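Local coordinates for stage 0 sporulation protein A homolog (Desulfitobacterium hafniense, PDB 3MJQ) that forms the PAS domain of a larger protein that may regulate sporulation and probably has diguanylate cyclase activity, the domain's own role being unknown, at residues I12-I15 against L21-A24; L60-L63 against K67-S70; L73-E76 against S82-A85; R88-K93 against C99-I104. The protein carries 1 engineered substitution. One frame throughout, in Å; residues are numbered along the deposited sequence.

Overall arrangement
Contacts 1, 3 and 4 are three hairpins of one antiparallel PAS sheet with strand order 21-24, 11-16, 98-106, 82-93, 70-76. Contacts 1 and 4, centres about 9 Å apart, are stitched together by probable hydrogen bonds from L100 N to I15 O (2.7 Å) and from A102 N to L13 O (2.9 Å). Contact 3 shares strand 82-93 with contact 4, yet their centres are about 18 Å apart, and they meet where A85 and L75 pack on I104. Contact 2 ends helix 53-65 and touches contact 4 through L63 and through a probable E69 O to I89 N bond. L60 brings the same helix to I15 of contact 1.

Contact 1 (I12-I15 against L21-A24); sequences ILII and LLYA
I14 and Y23 form a hydrogen-bonded antiparallel pair in the first beta hairpin of this PAS domain, where strand 21-24 is the outermost strand within this chain, beside 11-16. I14 N donates to Y23 O at 2.9 Å, and Y23 N returns a bond to I14 O at 3.2 Å. I14 O also takes a weak bond from L22 N (2.8 Å). L22 and Y23 thus both face I14, a classic beta bulge, and beyond it I15 pairs with L21. At the other end, L13 and A24 make a non-hydrogen-bonded pair, and A24 CA sends its hydrogen toward I12 O, 3.2 Å from CA.

One face carries I14 and Y23. The ring of Y23 has CG anti to its backbone N (chi1 175°), which carries it along the strand toward I12; CG2 of I12 lies at the ring edge, near its plane, 4.1 Å from Y23 CE2. I14 crosses the base of the tyrosine, its CB 3.7 Å from Y23 CB, while its CG2 branch meets L22 CD2 at 3.8 Å, the two side chains running at about a right angle. F4 of the second subunit packs on I14.

On the other face L13, A24, I15 and L21 are buried. M40 of helix 36-41 covers L21 and A24, and L60 and F64 of helix 53-65 cover I15. L13 CD2 touches both A24 CB and L21 CD2. At the far end I15 divides its branches: CG2 rests against L21 CD1 at 3.9 Å, while CD1 leads away from strand 21-24.

Contact 2 (L60-L63 against K67-S70); sequences LAEL and KKES
E62, near the C-terminal end of helix 53-65, meets K67 and K68 just after the chain leaves that helix on its way to strand 70-76. A single backbone hydrogen bond closes the turn: K67 N donates to E62 O at 3.1 Å. It reaches five residues back instead of the four of a regular alpha-helical bond, with the N-H angle bent to 140° and the donor 42° out of the carbonyl plane.

The packing is aliphatic. E62 and K67 lie side by side and point the same way, CB to CB at 3.5 Å, so the first methylenes of the lysine, CB and CG, lie against the glutamate before the chain leads away. L63 sits on the inner side of the turn: its CD2 comes back to K68 CB at 4.0 Å, while the residue also packs on I89 of strand 82-93, tying the helix end to the sheet.

The ionic part is carried by one carboxylate oxygen. E62 OE1 makes a long salt bridge with K68 NZ at 3.5 Å, and K68 CE is just as near, at 3.4 Å, so the oxygen lies beside the end of the lysine chain. K68, extended beyond CG, crosses the glutamate obliquely to get there. K67 bends at CG instead (chi2 69°), and its NZ stays 5.9 Å from E62 OE1, near enough for electrostatic attraction but not for contact.

A carboxylate with two lysine ammonium groups nearby probably stays ionised; with a bridge this long in a partly open setting, the charge attraction would supplement the backbone bond and the methylene packing.

Contact 3 (L73-E76 against S82-A85); sequences LSLE and SIPA
L75 and I83 meet on the close-packed face of an antiparallel hairpin, where strand 70-76, outermost within this chain, runs against 82-93 at 148°. I83 turns CG1 back over the neighbouring strand (chi1 48°) until it lies 3.5 Å from L75 CB. Further along strand 82-93, the methyl CB of A85 lies 3.8 Å from L75 CD1. L32 of helix 27-32 packs on L75 and I83, and I104 of strand 98-106 on L75 and A85, so this side belongs to the interior.

Four backbone bonds hold the strands. L75 N donates to I83 O (2.9 Å), with I83 N returning to L75 O at 2.8 Å. In the next pair L73 N donates to A85 O at 2.6 Å and A85 N to L73 O at 2.7 Å.

The opposite face is loose and largely open to solvent. S74, E76, S82 and P84 line it; S82 OG comes only to 3.9 Å from E76 CB. P84, which has no amide hydrogen, occupies a non-hydrogen-bonded pair with S74. As the hairpin that ends in the outermost strand of this chain, with one face packed under helix 27-32 and the other largely exposed, it forms one edge of the antiparallel PAS sheet.

Contact 4 (R88-K93 against C99-I104); sequences RIWQGK and CLFAII
W90 and F101, a hydrogen-bonded pair, set their rings obliquely to one another, W90 CE3 lying 3.8 Å from F101 CD2. Both rings lean along the sheet the same way, the phenyl ring standing further off it and touching I12 and I14 of strand 11-16. The indole, with CG anti to its carbonyl carbon (chi1 -74°), extends toward I103, and its CZ3 meets I103 CD1 at 3.7 Å. F101 O lies at the edge of the indole, near its plane, and also takes the bond from W90 N at 2.8 Å.

The reverse face is largely aliphatic. I89 CD1 approaches L100 CG at 3.9 Å as the two cross obliquely, and its other branch, CG2, lies 4.0 Å from A102 CB. Q91 runs alongside L100, its CG next to L100 CD1. L63 of helix 53-65 covers I89 and L100.

These orientations rest on a long antiparallel hairpin crossing at 151°, with paired backbone bonds at R88 and I103, W90 and F101, and G92 and C99. R88 N donates to I103 O at 2.9 Å, and C99 N to G92 O at 3.1 Å. C99 SG lies against the G92 backbone, 4.1 Å from G92 C.

The aromatic face also joins the two subunits: W90 NE1 bonds to D10 OD2 of the second subunit, and I103 packs on W90 of that chain. The indole therefore gives its six-membered ring to its own sheet and its N-H to a carboxylate of the partner, combining apolar packing with a polar link across the dimer.

Contact 1 (I12-I15 against L21-A24)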
ATOM      1  N   ILE A  12      -3.008   4.239   7.013  1.00 59.08           N
ATOM      2  CA  ILE A  12      -2.685   2.842   6.882  1.00 59.38           C
ATOM      3  C   ILE A  12      -3.013   2.176   8.178  1.00 61.38           C
ATOM      4  O   ILE A  12      -2.608   2.636   9.240  1.00 65.29           O
ATOM      5  CB  ILE A  12      -1.193   2.605   6.602  1.00 55.14           C
ATOM      6  CG1 ILE A  12      -0.843   3.042   5.180  1.00 56.05           C
ATOM      7  CG2 ILE A  12      -0.863   1.125   6.798  1.00 57.11           C
ATOM      8  CD1 ILE A  12       0.635   2.979   4.884  1.00 57.06           C
ATOM      9  N   LEU A  13      -3.751   1.083   8.071  1.00 61.32           N
ATOM     10  CA  LEU A  13      -4.159   0.299   9.218  1.00 64.80           C
ATOM     11  C   LEU A  13      -3.919  -1.151   8.867  1.00 68.40           C
ATOM     12  O   LEU A  13      -3.920  -1.525   7.694  1.00 60.50           O
ATOM     13  CB  LEU A  13      -5.657   0.474   9.494  1.00 52.22           C
ATOM     14  CG  LEU A  13      -6.261   1.862   9.721  1.00 62.32           C
ATOM     15  CD1 LEU A  13      -7.780   1.740   9.774  1.00 65.56           C
ATOM     16  CD2 LEU A  13      -5.740   2.478  11.024  1.00 69.49           C
ATOM     17  N   ILE A  14      -3.688  -1.957   9.889  1.00 65.87           N
ATOM     18  CA  ILE A  14      -3.538  -3.383   9.696  1.00 67.77           C
ATOM     19  C   ILE A  14      -4.619  -3.878  10.650  1.00 74.79           C
ATOM     20  O   ILE A  14      -4.596  -3.546  11.828  1.00 84.29           O
ATOM     21  CB  ILE A  14      -2.140  -3.901  10.124  1.00 78.78           C
ATOM     22  CG1 ILE A  14      -1.114  -3.676   9.016  1.00 72.07           C
ATOM     23  CG2 ILE A  14      -2.193  -5.391  10.360  1.00 85.43           C
ATOM     24  CD1 ILE A  14      -0.551  -2.310   8.962  1.00 64.57           C
ATOM     25  N   ILE A  15      -5.589  -4.632  10.153  1.00 67.67           N
ATOM     26  CA  ILE A  15      -6.661  -5.097  11.024  1.00 73.19           C
ATOM     27  C   ILE A  15      -6.846  -6.600  10.910  1.00 74.15           C
ATOM     28  O   ILE A  15      -6.783  -7.157   9.812  1.00 68.29           O
ATOM     29  CB  ILE A  15      -7.986  -4.345  10.704  1.00 63.75           C
ATOM     30  CG1 ILE A  15      -8.540  -4.770   9.348  1.00 75.06           C
ATOM     31  CG2 ILE A  15      -7.719  -2.842  10.624  1.00 55.64           C
ATOM     32  CD1 ILE A  15      -9.574  -5.842   9.432  1.00 84.30           C
ATOM     33  N   LEU A  21      -7.722  -3.156  15.468  1.00 83.70           N
ATOM     34  CA  LEU A  21      -6.627  -2.426  14.845  1.00 75.67           C
ATOM     35  C   LEU A  21      -5.237  -2.787  15.346  1.00 76.98           C
ATOM     36  O   LEU A  21      -4.753  -2.218  16.325  1.00 74.88           O
ATOM     37  CB  LEU A  21      -6.843  -0.917  15.000  1.00 76.28           C
ATOM     38  CG  LEU A  21      -7.624  -0.180  13.898  1.00 74.08           C
ATOM     39  CD1 LEU A  21      -8.991  -0.821  13.677  1.00 71.52           C
ATOM     40  CD2 LEU A  21      -7.787   1.283  14.286  1.00 75.24           C
ATOM     41  N   LEU A  22      -4.597  -3.722  14.655  1.00 80.93           N
ATOM     42  CA  LEU A  22      -3.249  -4.156  14.995  1.00 83.61           C
ATOM     43  C   LEU A  22      -2.241  -3.015  14.810  1.00 81.50           C
ATOM     44  O   LEU A  22      -1.375  -2.805  15.660  1.00 86.37           O
ATOM     45  CB  LEU A  22      -2.859  -5.344  14.116  1.00 78.52           C
ATOM     46  CG  LEU A  22      -3.452  -6.715  14.459  1.00 79.11           C
ATOM     47  CD1 LEU A  22      -4.813  -6.570  15.089  1.00 79.09           C
ATOM     48  CD2 LEU A  22      -3.530  -7.549  13.194  1.00 67.34           C
ATOM     49  N   TYR A  23      -2.366  -2.280  13.705  1.00 80.23           N
ATOM     50  CA  TYR A  23      -1.472  -1.160  13.400  1.00 81.62           C
ATOM     51  C   TYR A  23      -2.159   0.039  12.753  1.00 79.91           C
ATOM     52  O   TYR A  23      -3.132  -0.114  12.023  1.00 87.24           O
ATOM     53  CB  TYR A  23      -0.363  -1.614  12.464  1.00 89.40           C
ATOM     54  CG  TYR A  23       0.521  -0.482  12.023  1.00 93.41           C
ATOM     55  CD1 TYR A  23       1.522   0.003  12.850  1.00 97.65           C
ATOM     56  CD2 TYR A  23       0.338   0.120  10.786  1.00 94.51           C
ATOM     57  CE1 TYR A  23       2.323   1.054  12.455  1.00101.73           C
ATOM     58  CE2 TYR A  23       1.128   1.172  10.377  1.00 99.67           C
ATOM     59  CZ  TYR A  23       2.123   1.636  11.217  1.00104.57           C
ATOM     60  OH  TYR A  23       2.936   2.670  10.812  1.00106.30           O
ATOM     61  N   ALA A  24      -1.618   1.226  13.008  1.00 71.54           N
ATOM     62  CA  ALA A  24      -2.149   2.459  12.441  1.00 68.02           C
ATOM     63  C   ALA A  24      -1.044   3.487  12.465  1.00 73.72           C
ATOM     64  O   ALA A  24      -0.158   3.409  13.304  1.00 80.51           O
ATOM     65  CB  ALA A  24      -3.327   2.948  13.246  1.00 49.37           C
TER

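Contact 2 (L60-L63 against K67-S70)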
ATOM      1  N   LEU A  60     -16.597  -6.925   6.040  1.00 73.49           N
ATOM      2  CA  LEU A  60     -15.314  -7.310   6.611  1.00 64.63           C
ATOM      3  C   LEU A  60     -15.107  -8.792   6.379  1.00 65.95           C
ATOM      4  O   LEU A  60     -13.995  -9.247   6.135  1.00 75.62           O
ATOM      5  CB  LEU A  60     -15.281  -7.010   8.116  1.00 57.71           C
ATOM      6  CG  LEU A  60     -13.915  -7.206   8.779  1.00 55.62           C
ATOM      7  CD1 LEU A  60     -12.886  -6.407   8.030  1.00 40.17           C
ATOM      8  CD2 LEU A  60     -13.952  -6.768  10.227  1.00 59.19           C
ATOM      9  N   ALA A  61     -16.196  -9.544   6.461  1.00 81.70           N
ATOM     10  CA  ALA A  61     -16.150 -10.976   6.244  1.00 83.11           C
ATOM     11  C   ALA A  61     -15.693 -11.259   4.814  1.00 88.12           C
ATOM     12  O   ALA A  61     -14.787 -12.058   4.598  1.00101.34           O
ATOM     13  CB  ALA A  61     -17.516 -11.573   6.487  1.00 85.58           C
ATOM     14  N   GLU A  62     -16.317 -10.598   3.842  1.00 82.45           N
ATOM     15  CA  GLU A  62     -15.967 -10.780   2.436  1.00 88.52           C
ATOM     16  C   GLU A  62     -14.516 -10.384   2.157  1.00 88.85           C
ATOM     17  O   GLU A  62     -13.797 -11.093   1.453  1.00 80.67           O
ATOM     18  CB  GLU A  62     -16.871  -9.926   1.554  1.00 93.06           C
ATOM     19  CG  GLU A  62     -18.348 -10.217   1.665  1.00101.11           C
ATOM     20  CD  GLU A  62     -19.177  -9.155   0.965  1.00113.38           C
ATOM     21  OE1 GLU A  62     -18.626  -8.452   0.088  1.00111.46           O
ATOM     22  OE2 GLU A  62     -20.377  -9.025   1.283  1.00121.55           O
ATOM     23  N   LEU A  63     -14.100  -9.241   2.702  1.00 88.52           N
ATOM     24  CA  LEU A  63     -12.745  -8.734   2.501  1.00 85.75           C
ATOM     25  C   LEU A  63     -11.677  -9.774   2.768  1.00 91.42           C
ATOM     26  O   LEU A  63     -10.693  -9.850   2.034  1.00 99.98           O
ATOM     27  CB  LEU A  63     -12.479  -7.502   3.377  1.00 78.70           C
ATOM     28  CG  LEU A  63     -13.319  -6.259   3.069  1.00 74.47           C
ATOM     29  CD1 LEU A  63     -12.674  -5.036   3.716  1.00 73.02           C
ATOM     30  CD2 LEU A  63     -13.428  -6.068   1.572  1.00 78.71           C
ATOM     31  N   LYS A  67     -13.080 -11.406  -1.566  1.00103.43           N
ATOM     32  CA  LYS A  67     -14.132 -10.814  -2.369  1.00110.69           C
ATOM     33  C   LYS A  67     -13.730  -9.511  -3.065  1.00109.04           C
ATOM     34  O   LYS A  67     -13.818  -9.407  -4.283  1.00115.03           O
ATOM     35  CB  LYS A  67     -15.371 -10.578  -1.499  1.00118.35           C
ATOM     36  CG  LYS A  67     -16.623 -10.161  -2.273  1.00123.45           C
ATOM     37  CD  LYS A  67     -17.175 -11.297  -3.139  1.00123.20           C
ATOM     38  CE  LYS A  67     -18.404 -10.842  -3.920  1.00119.79           C
ATOM     39  NZ  LYS A  67     -19.022 -11.945  -4.708  1.00116.54           N
ATOM     40  N   LYS A  68     -13.283  -8.520  -2.300  1.00100.91           N
ATOM     41  CA  LYS A  68     -12.913  -7.237  -2.902  1.00 91.54           C
ATOM     42  C   LYS A  68     -11.481  -6.802  -2.598  1.00 78.48           C
ATOM     43  O   LYS A  68     -10.863  -7.277  -1.636  1.00 67.28           O
ATOM     44  CB  LYS A  68     -13.887  -6.149  -2.437  1.00 87.80           C
ATOM     45  CG  LYS A  68     -15.357  -6.494  -2.658  1.00 91.73           C
ATOM     46  CD  LYS A  68     -16.300  -5.519  -1.942  1.00 95.32           C
ATOM     47  CE  LYS A  68     -17.755  -5.983  -2.053  1.00 94.00           C
ATOM     48  NZ  LYS A  68     -18.719  -5.171  -1.257  1.00 92.52           N
ATOM     49  N   GLU A  69     -10.969  -5.893  -3.428  1.00 78.18           N
ATOM     50  CA  GLU A  69      -9.611  -5.364  -3.278  1.00 84.50           C
ATOM     51  C   GLU A  69      -9.622  -3.889  -2.878  1.00 75.30           C
ATOM     52  O   GLU A  69      -8.588  -3.332  -2.496  1.00 68.88           O
ATOM     53  CB  GLU A  69      -8.825  -5.527  -4.586  1.00 91.03           C
ATOM     54  CG  GLU A  69      -8.793  -6.954  -5.126  1.00 99.63           C
ATOM     55  CD  GLU A  69      -7.753  -7.156  -6.218  1.00107.29           C
ATOM     56  OE1 GLU A  69      -7.775  -6.406  -7.220  1.00111.69           O
ATOM     57  OE2 GLU A  69      -6.917  -8.074  -6.074  1.00109.07           O
ATOM     58  N   SER A  70     -10.795  -3.265  -2.984  1.00 71.90           N
ATOM     59  CA  SER A  70     -10.981  -1.862  -2.627  1.00 70.72           C
ATOM     60  C   SER A  70     -12.468  -1.559  -2.453  1.00 76.34           C
ATOM     61  O   SER A  70     -13.317  -2.144  -3.129  1.00 83.57           O
ATOM     62  CB  SER A  70     -10.428  -0.943  -3.714  1.00 57.14           C
ATOM     63  OG  SER A  70     -11.370  -0.772  -4.758  1.00 60.49           O
TER

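Contact 3 (L73-E76 against S82-A85)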
ATOM      1  N   LEU A  73     -15.515   4.291   1.582  1.00 65.28           N
ATOM      2  CA  LEU A  73     -15.835   4.292   2.994  1.00 65.88           C
ATOM      3  C   LEU A  73     -16.261   5.653   3.461  1.00 70.15           C
ATOM      4  O   LEU A  73     -16.091   6.647   2.759  1.00 76.66           O
ATOM      5  CB  LEU A  73     -14.619   3.881   3.824  1.00 59.80           C
ATOM      6  CG  LEU A  73     -14.019   2.485   3.731  1.00 67.31           C
ATOM      7  CD1 LEU A  73     -12.751   2.482   4.528  1.00 67.97           C
ATOM      8  CD2 LEU A  73     -14.979   1.434   4.269  1.00 69.49           C
ATOM      9  N   SER A  74     -16.803   5.668   4.672  1.00 62.70           N
ATOM     10  CA  SER A  74     -17.239   6.874   5.344  1.00 62.51           C
ATOM     11  C   SER A  74     -16.604   6.696   6.697  1.00 59.29           C
ATOM     12  O   SER A  74     -17.036   5.856   7.486  1.00 55.10           O
ATOM     13  CB  SER A  74     -18.749   6.893   5.486  1.00 58.93           C
ATOM     14  OG  SER A  74     -19.356   6.896   4.209  1.00 56.75           O
ATOM     15  N   LEU A  75     -15.544   7.454   6.940  1.00 60.91           N
ATOM     16  CA  LEU A  75     -14.837   7.370   8.198  1.00 61.73           C
ATOM     17  C   LEU A  75     -15.438   8.388   9.131  1.00 69.97           C
ATOM     18  O   LEU A  75     -15.488   9.567   8.804  1.00 81.15           O
ATOM     19  CB  LEU A  75     -13.361   7.667   7.976  1.00 54.69           C
ATOM     20  CG  LEU A  75     -12.742   6.926   6.788  1.00 50.25           C
ATOM     21  CD1 LEU A  75     -11.262   7.237   6.739  1.00 46.42           C
ATOM     22  CD2 LEU A  75     -12.954   5.413   6.914  1.00 34.34           C
ATOM     23  N   GLU A  76     -15.912   7.933  10.286  1.00 67.17           N
ATOM     24  CA  GLU A  76     -16.516   8.833  11.256  1.00 62.29           C
ATOM     25  C   GLU A  76     -15.456   9.359  12.201  1.00 64.24           C
ATOM     26  O   GLU A  76     -14.810   8.596  12.912  1.00 55.61           O
ATOM     27  CB  GLU A  76     -17.599   8.125  12.067  1.00 52.99           C
ATOM     28  CG  GLU A  76     -18.506   9.098  12.812  1.00 72.24           C
ATOM     29  CD  GLU A  76     -19.399   8.439  13.849  1.00 80.98           C
ATOM     30  OE1 GLU A  76     -20.053   7.426  13.532  1.00 82.56           O
ATOM     31  OE2 GLU A  76     -19.458   8.944  14.987  1.00 79.17           O
ATOM     32  N   SER A  82     -18.579  12.360   9.290  1.00 66.34           N
ATOM     33  CA  SER A  82     -17.909  11.402   8.428  1.00 69.89           C
ATOM     34  C   SER A  82     -17.236  12.054   7.234  1.00 69.56           C
ATOM     35  O   SER A  82     -17.611  13.143   6.800  1.00 69.86           O
ATOM     36  CB  SER A  82     -18.897  10.339   7.939  1.00 72.28           C
ATOM     37  OG  SER A  82     -19.462   9.615   9.023  1.00 81.75           O
ATOM     38  N   ILE A  83     -16.223  11.363   6.725  1.00 67.30           N
ATOM     39  CA  ILE A  83     -15.450  11.803   5.570  1.00 65.13           C
ATOM     40  C   ILE A  83     -15.425  10.676   4.542  1.00 62.24           C
ATOM     41  O   ILE A  83     -15.273   9.508   4.899  1.00 69.92           O
ATOM     42  CB  ILE A  83     -13.995  12.136   5.959  1.00 66.09           C
ATOM     43  CG1 ILE A  83     -13.424  11.001   6.805  1.00 71.07           C
ATOM     44  CG2 ILE A  83     -13.939  13.456   6.682  1.00 75.46           C
ATOM     45  CD1 ILE A  83     -12.074  11.288   7.380  1.00 78.29           C
ATOM     46  N   PRO A  84     -15.598  11.010   3.251  1.00 61.67           N
ATOM     47  CA  PRO A  84     -15.585  10.014   2.184  1.00 59.65           C
ATOM     48  C   PRO A  84     -14.159   9.508   1.980  1.00 56.56           C
ATOM     49  O   PRO A  84     -13.201  10.282   1.938  1.00 49.99           O
ATOM     50  CB  PRO A  84     -16.105  10.796   0.990  1.00 62.22           C
ATOM     51  CG  PRO A  84     -15.550  12.125   1.226  1.00 63.25           C
ATOM     52  CD  PRO A  84     -15.816  12.352   2.687  1.00 66.21           C
ATOM     53  N   ALA A  85     -14.014   8.200   1.865  1.00 53.47           N
ATOM     54  CA  ALA A  85     -12.697   7.636   1.679  1.00 55.06           C
ATOM     55  C   ALA A  85     -12.792   6.476   0.731  1.00 63.44           C
ATOM     56  O   ALA A  85     -13.893   5.996   0.414  1.00 63.43           O
ATOM     57  CB  ALA A  85     -12.135   7.160   3.006  1.00 49.38           C
TER

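Contact 4 (R88-K93 against C99-I104)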
ATOM      1  N   ARG A  88      -7.906   0.688  -0.138  1.00 46.06           N
ATOM      2  CA  ARG A  88      -7.368  -0.408  -0.923  1.00 47.41           C
ATOM      3  C   ARG A  88      -6.832  -1.384   0.120  1.00 44.64           C
ATOM      4  O   ARG A  88      -6.146  -0.977   1.084  1.00 43.50           O
ATOM      5  CB  ARG A  88      -6.253   0.091  -1.842  1.00 58.50           C
ATOM      6  CG  ARG A  88      -6.798   0.981  -2.948  1.00 67.76           C
ATOM      7  CD  ARG A  88      -5.749   1.860  -3.613  1.00 77.55           C
ATOM      8  NE  ARG A  88      -6.365   3.003  -4.291  1.00 79.83           N
ATOM      9  CZ  ARG A  88      -7.177   2.905  -5.340  1.00 79.45           C
ATOM     10  NH1 ARG A  88      -7.469   1.710  -5.846  1.00 71.87           N
ATOM     11  NH2 ARG A  88      -7.708   4.003  -5.871  1.00 82.37           N
ATOM     12  N   ILE A  89      -7.175  -2.661  -0.048  1.00 48.16           N
ATOM     13  CA  ILE A  89      -6.736  -3.674   0.898  1.00 57.36           C
ATOM     14  C   ILE A  89      -5.959  -4.844   0.299  1.00 55.87           C
ATOM     15  O   ILE A  89      -6.182  -5.250  -0.841  1.00 63.64           O
ATOM     16  CB  ILE A  89      -7.924  -4.224   1.714  1.00 53.46           C
ATOM     17  CG1 ILE A  89      -8.741  -5.193   0.870  1.00 55.93           C
ATOM     18  CG2 ILE A  89      -8.821  -3.073   2.187  1.00 45.37           C
ATOM     19  CD1 ILE A  89      -9.807  -5.906   1.675  1.00 68.19           C
ATOM     20  N   TRP A  90      -5.023  -5.354   1.095  1.00 61.61           N
ATOM     21  CA  TRP A  90      -4.173  -6.471   0.730  1.00 68.70           C
ATOM     22  C   TRP A  90      -4.206  -7.448   1.879  1.00 72.86           C
ATOM     23  O   TRP A  90      -4.174  -7.049   3.041  1.00 76.52           O
ATOM     24  CB  TRP A  90      -2.737  -6.002   0.500  1.00 67.01           C
ATOM     25  CG  TRP A  90      -2.561  -5.263  -0.783  1.00 71.45           C
ATOM     26  CD1 TRP A  90      -2.287  -5.797  -2.009  1.00 69.97           C
ATOM     27  CD2 TRP A  90      -2.727  -3.855  -0.985  1.00 73.49           C
ATOM     28  NE1 TRP A  90      -2.276  -4.811  -2.959  1.00 65.74           N
ATOM     29  CE2 TRP A  90      -2.544  -3.609  -2.360  1.00 67.72           C
ATOM     30  CE3 TRP A  90      -3.015  -2.779  -0.133  1.00 63.24           C
ATOM     31  CZ2 TRP A  90      -2.640  -2.327  -2.909  1.00 67.70           C
ATOM     32  CZ3 TRP A  90      -3.112  -1.507  -0.682  1.00 65.92           C
ATOM     33  CH2 TRP A  90      -2.925  -1.295  -2.060  1.00 69.63           C
ATOM     34  N   GLN A  91      -4.280  -8.729   1.550  1.00 71.42           N
ATOM     35  CA  GLN A  91      -4.319  -9.763   2.562  1.00 77.85           C
ATOM     36  C   GLN A  91      -2.918 -10.127   2.973  1.00 82.35           C
ATOM     37  O   GLN A  91      -2.138 -10.630   2.170  1.00 88.57           O
ATOM     38  CB  GLN A  91      -5.028 -10.993   2.023  1.00 84.01           C
ATOM     39  CG  GLN A  91      -6.449 -10.712   1.608  1.00 94.51           C
ATOM     40  CD  GLN A  91      -7.155 -11.949   1.115  1.00105.93           C
ATOM     41  OE1 GLN A  91      -7.361 -12.906   1.869  1.00108.45           O
ATOM     42  NE2 GLN A  91      -7.530 -11.947  -0.164  1.00109.35           N
ATOM     43  N   GLY A  92      -2.600  -9.853   4.229  1.00 82.44           N
ATOM     44  CA  GLY A  92      -1.285 -10.176   4.747  1.00 93.61           C
ATOM     45  C   GLY A  92      -1.446 -10.998   6.008  1.00 97.08           C
ATOM     46  O   GLY A  92      -2.504 -11.589   6.230  1.00 93.59           O
ATOM     47  N   LYS A  93      -0.406 -11.048   6.833  1.00107.45           N
ATOM     48  CA  LYS A  93      -0.429 -11.778   8.108  1.00115.67           C
ATOM     49  C   LYS A  93       0.492 -10.987   9.013  1.00118.88           C
ATOM     50  O   LYS A  93       1.629 -10.716   8.636  1.00119.55           O
ATOM     51  CB  LYS A  93       0.065 -13.207   7.911  1.00119.33           C
ATOM     52  CG  LYS A  93      -0.977 -14.078   7.237  1.00121.09           C
ATOM     53  CD  LYS A  93      -0.405 -14.793   6.028  1.00122.28           C
ATOM     54  CE  LYS A  93      -0.167 -16.258   6.322  1.00125.64           C
ATOM     55  NZ  LYS A  93      -1.316 -16.821   7.090  1.00127.39           N
ATOM     56  N   CYS A  99      -4.833 -11.316   8.333  1.00103.10           N
ATOM     57  CA  CYS A  99      -5.298  -9.964   8.619  1.00 96.60           C
ATOM     58  C   CYS A  99      -5.354  -9.137   7.335  1.00 81.54           C
ATOM     59  O   CYS A  99      -4.941  -9.597   6.272  1.00 75.46           O
ATOM     60  CB  CYS A  99      -4.379  -9.290   9.637  1.00 96.76           C
ATOM     61  SG  CYS A  99      -2.910  -8.553   8.930  1.00 90.71           S
ATOM     62  N   LEU A 100      -5.865  -7.916   7.434  1.00 75.00           N
ATOM     63  CA  LEU A 100      -5.963  -7.055   6.265  1.00 71.66           C
ATOM     64  C   LEU A 100      -5.035  -5.855   6.355  1.00 77.16           C
ATOM     65  O   LEU A 100      -4.901  -5.239   7.410  1.00 77.18           O
ATOM     66  CB  LEU A 100      -7.406  -6.582   6.081  1.00 65.04           C
ATOM     67  CG  LEU A 100      -8.267  -7.245   4.996  1.00 70.49           C
ATOM     68  CD1 LEU A 100      -7.805  -8.650   4.734  1.00 77.58           C
ATOM     69  CD2 LEU A 100      -9.722  -7.238   5.426  1.00 72.33           C
ATOM     70  N   PHE A 101      -4.370  -5.552   5.242  1.00 76.73           N
ATOM     71  CA  PHE A 101      -3.466  -4.409   5.161  1.00 68.53           C
ATOM     72  C   PHE A 101      -4.208  -3.361   4.346  1.00 66.93           C
ATOM     73  O   PHE A 101      -4.515  -3.574   3.178  1.00 67.74           O
ATOM     74  CB  PHE A 101      -2.166  -4.784   4.461  1.00 65.79           C
ATOM     75  CG  PHE A 101      -1.258  -3.618   4.219  1.00 68.99           C
ATOM     76  CD1 PHE A 101      -0.872  -2.796   5.272  1.00 68.67           C
ATOM     77  CD2 PHE A 101      -0.782  -3.340   2.944  1.00 65.26           C
ATOM     78  CE1 PHE A 101      -0.025  -1.715   5.060  1.00 68.07           C
ATOM     79  CE2 PHE A 101       0.066  -2.262   2.726  1.00 64.26           C
ATOM     80  CZ  PHE A 101       0.444  -1.448   3.790  1.00 59.45           C
ATOM     81  N   ALA A 102      -4.491  -2.222   4.960  1.00 63.71           N
ATOM     82  CA  ALA A 102      -5.253  -1.201   4.270  1.00 57.59           C
ATOM     83  C   ALA A 102      -4.611   0.168   4.183  1.00 57.08           C
ATOM     84  O   ALA A 102      -4.088   0.707   5.168  1.00 59.15           O
ATOM     85  CB  ALA A 102      -6.619  -1.069   4.923  1.00 55.27           C
ATOM     86  N   ILE A 103      -4.676   0.726   2.979  1.00 54.58           N
ATOM     87  CA  ILE A 103      -4.167   2.057   2.718  1.00 54.93           C
ATOM     88  C   ILE A 103      -5.425   2.810   2.279  1.00 54.87           C
ATOM     89  O   ILE A 103      -6.084   2.444   1.298  1.00 56.61           O
ATOM     90  CB  ILE A 103      -3.083   2.040   1.616  1.00 55.64           C
ATOM     91  CG1 ILE A 103      -2.043   0.950   1.956  1.00 56.63           C
ATOM     92  CG2 ILE A 103      -2.425   3.430   1.503  1.00 50.87           C
ATOM     93  CD1 ILE A 103      -0.857   0.850   1.002  1.00 46.05           C
ATOM     94  N   ILE A 104      -5.761   3.845   3.042  1.00 62.85           N
ATOM     95  CA  ILE A 104      -6.959   4.625   2.803  1.00 55.95           C
ATOM     96  C   ILE A 104      -6.754   6.058   2.335  1.00 50.96           C
ATOM     97  O   ILE A 104      -6.049   6.834   2.984  1.00 49.14           O
ATOM     98  CB  ILE A 104      -7.785   4.637   4.071  1.00 48.06           C
ATOM     99  CG1 ILE A 104      -7.977   3.188   4.516  1.00 49.75           C
ATOM    100  CG2 ILE A 104      -9.130   5.323   3.833  1.00 51.62           C
ATOM    101  CD1 ILE A 104      -8.388   3.050   5.945  1.00 51.07           C
TER